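Putative N-acetyl-gamma-glutamyl-phosphate reductase (Arabidopsis thaliana, PDB 1XYG) probably catalyses the reversible NADPH-dependent reduction of N-acetyl-L-glutamyl 5-phosphate to the 5-semialdehyde, a step of arginine biosynthesis. Local coordinates at residues V286-E291 with C306-F311; L170-L175 with A319-V324; T166-P171 with M255-Y260. One frame throughout, in Å; residues are numbered along the deposited sequence.

Contact 1 (V286-E291 with C306-F311); sequences VKVLDE and CHMSVF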
loop_
_atom_site.group_PDB
_atom_site.type_symbol
_atom_site.label_atom_id
_atom_site.label_comp_id
_atom_site.label_asym_id
_atom_site.label_seq_id
_atom_site.Cartn_x
_atom_site.Cartn_y
_atom_site.Cartn_z
ATOM N N VAL A 286 -27.531 -3.382 -6.244
ATOM C CA VAL A 286 -27.595 -3.200 -4.806
ATOM C C VAL A 286 -27.860 -4.554 -4.158
ATOM O O VAL A 286 -28.933 -5.127 -4.306
ATOM C CB VAL A 286 -28.708 -2.198 -4.430
ATOM C CG1 VAL A 286 -28.676 -1.909 -2.927
ATOM C CG2 VAL A 286 -28.543 -0.920 -5.241
ATOM N N LYS A 287 -26.866 -5.064 -3.443
ATOM C CA LYS A 287 -26.984 -6.353 -2.780
ATOM C C LYS A 287 -27.094 -6.202 -1.268
ATOM O O LYS A 287 -26.277 -5.528 -0.636
ATOM C CB LYS A 287 -25.764 -7.230 -3.096
ATOM C CG LYS A 287 -25.438 -7.399 -4.584
ATOM C CD LYS A 287 -26.628 -7.952 -5.367
ATOM C CE LYS A 287 -26.252 -8.270 -6.808
ATOM N NZ LYS A 287 -27.464 -8.533 -7.637
ATOM N N VAL A 288 -28.114 -6.825 -0.694
ATOM C CA VAL A 288 -28.302 -6.805 0.751
ATOM C C VAL A 288 -27.774 -8.153 1.257
ATOM O O VAL A 288 -28.306 -9.205 0.908
ATOM C CB VAL A 288 -29.790 -6.659 1.116
ATOM C CG1 VAL A 288 -29.961 -6.759 2.626
ATOM C CG2 VAL A 288 -30.314 -5.330 0.608
ATOM N N LEU A 289 -26.713 -8.127 2.055
ATOM C CA LEU A 289 -26.126 -9.367 2.557
ATOM C C LEU A 289 -26.932 -9.926 3.723
ATOM O O LEU A 289 -27.765 -9.223 4.303
ATOM C CB LEU A 289 -24.671 -9.125 2.986
ATOM C CG LEU A 289 -23.782 -8.322 2.022
ATOM C CD1 LEU A 289 -22.372 -8.249 2.572
ATOM C CD2 LEU A 289 -23.787 -8.961 0.641
ATOM N N ASP A 290 -26.701 -11.192 4.061
ATOM C CA ASP A 290 -27.429 -11.809 5.169
ATOM C C ASP A 290 -27.009 -11.155 6.479
ATOM O O ASP A 290 -25.853 -10.750 6.643
ATOM C CB ASP A 290 -27.162 -13.320 5.247
ATOM C CG ASP A 290 -27.688 -14.082 4.037
ATOM O OD1 ASP A 290 -28.599 -13.577 3.346
ATOM O OD2 ASP A 290 -27.195 -15.201 3.786
ATOM N N GLU A 291 -27.952 -11.042 7.410
ATOM C CA GLU A 291 -27.668 -10.435 8.702
ATOM C C GLU A 291 -26.389 -10.996 9.326
ATOM O O GLU A 291 -26.145 -12.206 9.300
ATOM C CB GLU A 291 -28.854 -10.634 9.655
ATOM C CG GLU A 291 -30.030 -9.699 9.381
ATOM C CD GLU A 291 -31.229 -9.956 10.283
ATOM O OE1 GLU A 291 -31.904 -10.998 10.114
ATOM O OE2 GLU A 291 -31.496 -9.112 11.166
ATOM N N CYS A 306 -23.021 -2.279 -5.041
ATOM C CA CYS A 306 -23.095 -1.729 -3.700
ATOM C C CYS A 306 -23.563 -2.863 -2.798
ATOM O O CYS A 306 -24.588 -3.485 -3.062
ATOM C CB CYS A 306 -24.105 -0.575 -3.638
ATOM S SG CYS A 306 -24.570 -0.070 -1.960
ATOM N N HIS A 307 -22.797 -3.152 -1.757
ATOM C CA HIS A 307 -23.175 -4.193 -0.816
ATOM C C HIS A 307 -23.482 -3.490 0.495
ATOM O O HIS A 307 -22.741 -2.593 0.906
ATOM C CB HIS A 307 -22.031 -5.192 -0.586
ATOM C CG HIS A 307 -21.715 -6.056 -1.771
ATOM N ND1 HIS A 307 -20.661 -6.945 -1.779
ATOM C CD2 HIS A 307 -22.304 -6.162 -2.987
ATOM C CE1 HIS A 307 -20.613 -7.557 -2.949
ATOM N NE2 HIS A 307 -21.599 -7.101 -3.700
ATOM N N MET A 308 -24.569 -3.889 1.141
ATOM C CA MET A 308 -24.940 -3.309 2.420
ATOM C C MET A 308 -25.394 -4.413 3.371
ATOM O O MET A 308 -25.847 -5.480 2.942
ATOM C CB MET A 308 -26.046 -2.260 2.244
ATOM C CG MET A 308 -27.331 -2.782 1.640
ATOM S SD MET A 308 -28.610 -1.498 1.599
ATOM C CE MET A 308 -27.924 -0.386 0.344
ATOM N N SER A 309 -25.250 -4.149 4.663
ATOM C CA SER A 309 -25.634 -5.099 5.694
ATOM C C SER A 309 -26.088 -4.345 6.944
ATOM O O SER A 309 -25.663 -3.211 7.180
ATOM C CB SER A 309 -24.446 -6.008 6.024
ATOM O OG SER A 309 -24.810 -7.009 6.955
ATOM N N VAL A 310 -26.958 -4.974 7.733
ATOM C CA VAL A 310 -27.480 -4.367 8.957
ATOM C C VAL A 310 -27.046 -5.170 10.184
ATOM O O VAL A 310 -27.041 -6.403 10.164
ATOM C CB VAL A 310 -29.025 -4.321 8.959
ATOM C CG1 VAL A 310 -29.512 -3.587 10.194
ATOM C CG2 VAL A 310 -29.536 -3.653 7.717
ATOM N N PHE A 311 -26.698 -4.465 11.256
ATOM C CA PHE A 311 -26.270 -5.111 12.490
ATOM C C PHE A 311 -26.889 -4.409 13.680
ATOM O O PHE A 311 -27.224 -3.226 13.610
ATOM C CB PHE A 311 -24.756 -5.028 12.683
ATOM C CG PHE A 311 -23.958 -5.447 11.499
ATOM C CD1 PHE A 311 -23.856 -4.620 10.384
ATOM C CD2 PHE A 311 -23.297 -6.672 11.495
ATOM C CE1 PHE A 311 -23.106 -5.005 9.280
ATOM C CE2 PHE A 311 -22.542 -7.070 10.394
ATOM C CZ PHE A 311 -22.448 -6.234 9.283
HETATM O O HOH W 1 -27.478 -7.641 7.022
#

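Contact 2 (L170-L175 with A319-V324); sequences LPLVPL and AIIISV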
loop_
_atom_site.group_PDB
_atom_site.type_symbol
_atom_site.label_atom_id
_atom_site.label_comp_id
_atom_site.label_asym_id
_atom_site.label_seq_id
_atom_site.Cartn_x
_atom_site.Cartn_y
_atom_site.Cartn_z
ATOM N N LEU A 170 -28.997 5.080 -0.396
ATOM C CA LEU A 170 -29.513 3.773 -0.800
ATOM C C LEU A 170 -30.063 2.995 0.406
ATOM O O LEU A 170 -31.159 2.438 0.341
ATOM C CB LEU A 170 -28.431 2.966 -1.530
ATOM C CG LEU A 170 -28.215 3.382 -2.990
ATOM C CD1 LEU A 170 -27.060 2.597 -3.591
ATOM C CD2 LEU A 170 -29.497 3.154 -3.774
ATOM N N PRO A 171 -29.306 2.940 1.516
ATOM C CA PRO A 171 -29.818 2.211 2.678
ATOM C C PRO A 171 -30.878 2.969 3.488
ATOM O O PRO A 171 -31.889 2.396 3.883
ATOM C CB PRO A 171 -28.557 1.954 3.507
ATOM C CG PRO A 171 -27.686 3.113 3.156
ATOM C CD PRO A 171 -27.860 3.181 1.663
ATOM N N LEU A 172 -30.652 4.260 3.717
ATOM C CA LEU A 172 -31.564 5.054 4.532
ATOM C C LEU A 172 -32.912 5.459 3.951
ATOM O O LEU A 172 -33.905 5.522 4.685
ATOM C CB LEU A 172 -30.849 6.308 5.039
ATOM C CG LEU A 172 -29.578 6.076 5.861
ATOM C CD1 LEU A 172 -29.137 7.391 6.491
ATOM C CD2 LEU A 172 -29.840 5.017 6.941
ATOM N N VAL A 173 -32.964 5.741 2.653
ATOM C CA VAL A 173 -34.225 6.165 2.050
ATOM C C VAL A 173 -35.355 5.167 2.284
ATOM O O VAL A 173 -36.414 5.539 2.781
ATOM C CB VAL A 173 -34.060 6.441 0.543
ATOM C CG1 VAL A 173 -35.413 6.715 -0.082
ATOM C CG2 VAL A 173 -33.133 7.635 0.346
ATOM N N PRO A 174 -35.147 3.886 1.938
ATOM C CA PRO A 174 -36.184 2.867 2.139
ATOM C C PRO A 174 -36.600 2.745 3.610
ATOM O O PRO A 174 -37.775 2.566 3.917
ATOM C CB PRO A 174 -35.511 1.590 1.644
ATOM C CG PRO A 174 -34.590 2.085 0.599
ATOM C CD PRO A 174 -33.991 3.311 1.232
ATOM N N LEU A 175 -35.624 2.834 4.512
ATOM C CA LEU A 175 -35.899 2.721 5.944
ATOM C C LEU A 175 -36.702 3.899 6.471
ATOM O O LEU A 175 -37.585 3.716 7.308
ATOM C CB LEU A 175 -34.591 2.577 6.730
ATOM C CG LEU A 175 -33.744 1.335 6.396
ATOM C CD1 LEU A 175 -32.523 1.294 7.275
ATOM C CD2 LEU A 175 -34.560 0.065 6.586
ATOM N N ALA A 319 -29.121 0.647 15.645
ATOM C CA ALA A 319 -28.683 -0.312 14.647
ATOM C C ALA A 319 -27.494 0.261 13.876
ATOM O O ALA A 319 -27.256 1.472 13.873
ATOM C CB ALA A 319 -29.831 -0.637 13.690
ATOM N N ILE A 320 -26.745 -0.617 13.229
ATOM C CA ILE A 320 -25.588 -0.207 12.450
ATOM C C ILE A 320 -25.719 -0.702 11.015
ATOM O O ILE A 320 -25.958 -1.887 10.768
ATOM C CB ILE A 320 -24.286 -0.768 13.049
ATOM C CG1 ILE A 320 -24.140 -0.290 14.498
ATOM C CG2 ILE A 320 -23.078 -0.308 12.210
ATOM C CD1 ILE A 320 -22.937 -0.836 15.210
ATOM N N ILE A 321 -25.558 0.219 10.074
ATOM C CA ILE A 321 -25.652 -0.114 8.663
ATOM C C ILE A 321 -24.325 0.163 7.965
ATOM O O ILE A 321 -23.756 1.245 8.102
ATOM C CB ILE A 321 -26.756 0.716 7.985
ATOM C CG1 ILE A 321 -28.107 0.397 8.629
ATOM C CG2 ILE A 321 -26.771 0.441 6.492
ATOM C CD1 ILE A 321 -29.159 1.419 8.341
ATOM N N ILE A 322 -23.826 -0.830 7.241
ATOM C CA ILE A 322 -22.584 -0.687 6.497
ATOM C C ILE A 322 -22.952 -0.729 5.023
ATOM O O ILE A 322 -23.675 -1.624 4.585
ATOM C CB ILE A 322 -21.601 -1.828 6.820
ATOM C CG1 ILE A 322 -21.236 -1.780 8.309
ATOM C CG2 ILE A 322 -20.345 -1.698 5.976
ATOM C CD1 ILE A 322 -20.289 -2.874 8.764
ATOM N N SER A 323 -22.468 0.253 4.269
ATOM C CA SER A 323 -22.752 0.345 2.837
ATOM C C SER A 323 -21.450 0.643 2.080
ATOM O O SER A 323 -20.764 1.625 2.382
ATOM C CB SER A 323 -23.778 1.458 2.604
ATOM O OG SER A 323 -24.096 1.596 1.238
ATOM N N VAL A 324 -21.106 -0.200 1.109
ATOM C CA VAL A 324 -19.871 0.000 0.356
ATOM C C VAL A 324 -20.045 0.006 -1.163
ATOM O O VAL A 324 -20.962 -0.621 -1.707
ATOM C CB VAL A 324 -18.823 -1.085 0.718
ATOM C CG1 VAL A 324 -18.664 -1.165 2.254
ATOM C CG2 VAL A 324 -19.263 -2.448 0.153
#

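Contact 3 (T166-P171 with M255-Y260); sequences TTIQLP and MQSTIY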
loop_
_atom_site.group_PDB
_atom_site.type_symbol
_atom_site.label_atom_id
_atom_site.label_comp_id
_atom_site.label_asym_id
_atom_site.label_seq_id
_atom_site.Cartn_x
_atom_site.Cartn_y
_atom_site.Cartn_z
ATOM N N THR A 166 -24.373 8.569 -2.246
ATOM C CA THR A 166 -24.919 7.355 -2.836
ATOM C C THR A 166 -24.913 6.201 -1.827
ATOM O O THR A 166 -25.903 5.488 -1.695
ATOM C CB THR A 166 -24.118 6.938 -4.100
ATOM O OG1 THR A 166 -24.297 7.922 -5.129
ATOM C CG2 THR A 166 -24.586 5.581 -4.612
ATOM N N THR A 167 -23.800 6.029 -1.118
ATOM C CA THR A 167 -23.685 4.955 -0.130
ATOM C C THR A 167 -24.611 5.158 1.063
ATOM O O THR A 167 -24.957 4.202 1.751
ATOM C CB THR A 167 -22.257 4.843 0.450
ATOM O OG1 THR A 167 -22.013 5.949 1.334
ATOM C CG2 THR A 167 -21.215 4.830 -0.663
ATOM N N ILE A 168 -25.012 6.403 1.305
ATOM C CA ILE A 168 -25.868 6.714 2.447
ATOM C C ILE A 168 -27.369 6.650 2.153
ATOM O O ILE A 168 -28.136 6.068 2.926
ATOM C CB ILE A 168 -25.527 8.113 3.013
ATOM C CG1 ILE A 168 -24.077 8.133 3.497
ATOM C CG2 ILE A 168 -26.459 8.459 4.172
ATOM C CD1 ILE A 168 -23.547 9.523 3.742
ATOM N N GLN A 169 -27.787 7.242 1.041
ATOM C CA GLN A 169 -29.199 7.260 0.692
ATOM C C GLN A 169 -29.774 5.907 0.294
ATOM O O GLN A 169 -30.918 5.611 0.611
ATOM C CB GLN A 169 -29.455 8.285 -0.416
ATOM C CG GLN A 169 -29.071 9.684 -0.008
ATOM C CD GLN A 169 -29.216 10.666 -1.137
ATOM O OE1 GLN A 169 -30.332 11.074 -1.485
ATOM N NE2 GLN A 169 -28.085 11.045 -1.734
ATOM N N LEU A 170 -28.997 5.080 -0.396
ATOM C CA LEU A 170 -29.513 3.773 -0.800
ATOM C C LEU A 170 -30.063 2.995 0.406
ATOM O O LEU A 170 -31.159 2.438 0.341
ATOM C CB LEU A 170 -28.431 2.966 -1.530
ATOM C CG LEU A 170 -28.215 3.382 -2.990
ATOM C CD1 LEU A 170 -27.060 2.597 -3.591
ATOM C CD2 LEU A 170 -29.497 3.154 -3.774
ATOM N N PRO A 171 -29.306 2.940 1.516
ATOM C CA PRO A 171 -29.818 2.211 2.678
ATOM C C PRO A 171 -30.878 2.969 3.488
ATOM O O PRO A 171 -31.889 2.396 3.883
ATOM C CB PRO A 171 -28.557 1.954 3.507
ATOM C CG PRO A 171 -27.686 3.113 3.156
ATOM C CD PRO A 171 -27.860 3.181 1.663
ATOM N N MET A 255 -15.096 2.711 -0.939
ATOM C CA MET A 255 -15.784 3.613 -0.043
ATOM C C MET A 255 -16.742 2.848 0.852
ATOM O O MET A 255 -17.416 1.910 0.416
ATOM C CB MET A 255 -16.555 4.667 -0.845
ATOM C CG MET A 255 -17.357 5.635 0.008
ATOM S SD MET A 255 -18.148 6.886 -1.009
ATOM C CE MET A 255 -16.747 8.032 -1.249
ATOM N N GLN A 256 -16.785 3.253 2.111
ATOM C CA GLN A 256 -17.683 2.642 3.073
ATOM C C GLN A 256 -18.260 3.684 4.001
ATOM O O GLN A 256 -17.565 4.585 4.455
ATOM C CB GLN A 256 -16.973 1.595 3.944
ATOM C CG GLN A 256 -17.872 1.081 5.081
ATOM C CD GLN A 256 -17.254 -0.053 5.888
ATOM O OE1 GLN A 256 -16.518 -0.885 5.350
ATOM N NE2 GLN A 256 -17.569 -0.101 7.178
ATOM N N SER A 257 -19.550 3.569 4.259
ATOM C CA SER A 257 -20.196 4.447 5.209
ATOM C C SER A 257 -20.672 3.509 6.299
ATOM O O SER A 257 -21.322 2.506 6.019
ATOM C CB SER A 257 -21.402 5.169 4.604
ATOM O OG SER A 257 -20.995 6.306 3.867
ATOM N N THR A 258 -20.285 3.803 7.531
ATOM C CA THR A 258 -20.739 3.022 8.669
ATOM C C THR A 258 -21.787 3.969 9.261
ATOM O O THR A 258 -21.452 5.037 9.779
ATOM C CB THR A 258 -19.614 2.774 9.673
ATOM O OG1 THR A 258 -18.518 2.131 9.016
ATOM C CG2 THR A 258 -20.116 1.891 10.809
ATOM N N ILE A 259 -23.050 3.573 9.156
ATOM C CA ILE A 259 -24.166 4.395 9.597
ATOM C C ILE A 259 -24.799 3.972 10.913
ATOM O O ILE A 259 -25.283 2.855 11.054
ATOM C CB ILE A 259 -25.237 4.407 8.500
ATOM C CG1 ILE A 259 -24.579 4.781 7.171
ATOM C CG2 ILE A 259 -26.372 5.349 8.870
ATOM C CD1 ILE A 259 -25.484 4.618 5.989
ATOM N N TYR A 260 -24.808 4.890 11.869
ATOM C CA TYR A 260 -25.370 4.620 13.180
ATOM C C TYR A 260 -26.724 5.295 13.326
ATOM O O TYR A 260 -26.806 6.519 13.420
ATOM C CB TYR A 260 -24.401 5.121 14.246
ATOM C CG TYR A 260 -23.024 4.510 14.114
ATOM C CD1 TYR A 260 -22.743 3.250 14.639
ATOM C CD2 TYR A 260 -22.001 5.194 13.461
ATOM C CE1 TYR A 260 -21.456 2.683 14.520
ATOM C CE2 TYR A 260 -20.717 4.642 13.334
ATOM C CZ TYR A 260 -20.454 3.390 13.866
ATOM O OH TYR A 260 -19.196 2.849 13.742
#

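Contact 1 (V286-E291 with C306-F311)
K287 and H307 are neighbours on two parallel strands, the short strand 286-288 and strand 306-311, at the border of the mixed sheet of the dimerisation domain. Three backbone hydrogen bonds join them. K287 N reaches C306 O at 2.8 Å, K287 O accepts from M308 N, and L289 N reaches M308 O at 2.9 Å. K287 and H307 share one face of the sheet. The strand pairing sets K287 CB 3.6 Å from H307 CD2. K287 carries CG beside its backbone N (chi1 -53°), which puts CG 3.7 Å from H307 CD2. The chain then bends at chi2, and the amine leads away from the imidazole. L289 CD2 sits over one face of that ring, 4.3 Å from H307 CG. R65 of the second subunit packs on all three residues. V286, V288, C306 and M308 occupy the other face. M308 CG lies between its backbone N and carbonyl carbon (chi1 60°), next to V288 CG2. A bend at chi3 then brings M308 CE to 3.7 Å from V286 CG1. Past the pairing a water donates to L289 O and to S309 OG, which is also hydrogen-bonded to V293 O, and accepts a hydrogen bond from V310 N at 2.8 Å.

Contact 2 (L170-L175 with A319-V324)
I321 is the main bump of strand 319-324, and P171, L172 and L175 of helix 170-175 receive it. Its CB points at the helix, and the two branches part from there. CG2 meets the ring of P171, 3.8 Å from P171 CB. The longer branch has CG1 beside the backbone N (chi1 -61°) and carries CD1 toward the leucines. There CD1 of I321 meets CD1 of L175 tip to tip at 3.5 Å. L172 comes in obliquely, with its CD2 3.9 Å from the same I321 CD1. The three helix side chains together form the seat for one isoleucine. The next inward residue of the strand, S323, lies by the other end of the proline ring, its OG 4.1 Å from P171 CD. Helix 163-177 packs across one face of the mixed sheet of the dimerisation domain. The segment axes approach to 9.8 Å, with 134° between their N-to-C directions. The third subunit covers the opposite face of the strand, touching I320 and I322. The contact is almost wholly apolar, with no hydrogen bond between the two segments. The helix is kinked at P171 and P174, which have no N-H to offer the preceding turn. L170 O, four residues before P174, is hydrogen-bonded to Y280 OH. T167 O, which P171 cannot bond, likewise takes the S323 hydroxyl, so both buried polar groups are paired.

Contact 3 (T166-P171 with M255-Y260)
T167 and S257 mark the closest backbone approach, CA to CA 6.4 Å, where helix 166-171 crosses strand 255-260 at -47°. Their hydroxyls meet directly. S257 OG donates to T167 OG1 at 2.8 Å, and T167 OG1 is also hydrogen-bonded to Y164 O one turn back. T167 OG1 stands between its backbone N and carbonyl carbon (chi1 72°), which turns CG2 toward M255. CG2 of T167 lies 3.7 Å from SD of M255, and the two side chains cross at about a right angle. I168 comes up beside the serine, with CG1 3.6 Å from S257 OG. This is the first half of helix 163-177, laid on the mixed sheet of the dimerisation domain. The helix begins at C163, the active-site residue by similarity, and M255 touches that cysteine too. With an alanine at T167, the S257 hydroxyl would probably lose its acceptor and Y164 O a partner, and a gap is likely beside the M255 sulfur. Farther along the strand, I259 points CD1 at the helix, between P171 and I168. This methyl lies 3.9 Å from P171 CG and 4.1 Å from I168 CA. Q256 and T258 turn to the far face of the strand, where Q256 NE2 donates to T258 OG1 at 3.0 Å. There H247 of the third subunit is hydrogen-bonded to T258 OG1, and S216 of that subunit to Q256 NE2.

In the fold
The three contacts belong to one mixed sheet and the helix on it. Strands 255-262, 318-325, 306-312 and 286-288 lie in that order. Contacts 2 and 3 share L170 and P171 of helix 163-177, and their centres are about 6 Å apart. Their strands are joined directly, with I321 O 2.7 Å from I259 N. Antiparallel neighbours 306-312 and 318-325 join contacts 1 and 2, centres about 8 Å apart, with F311 O 2.7 Å from I320 N. Contact 1 reaches the helix through M308 CE, 3.8 Å from P171 N. Contact 3 is nearest C163, the active-site residue by similarity: the M255 side chain is about 3 Å from that of C163, those of S323 and C306 about 11 Å.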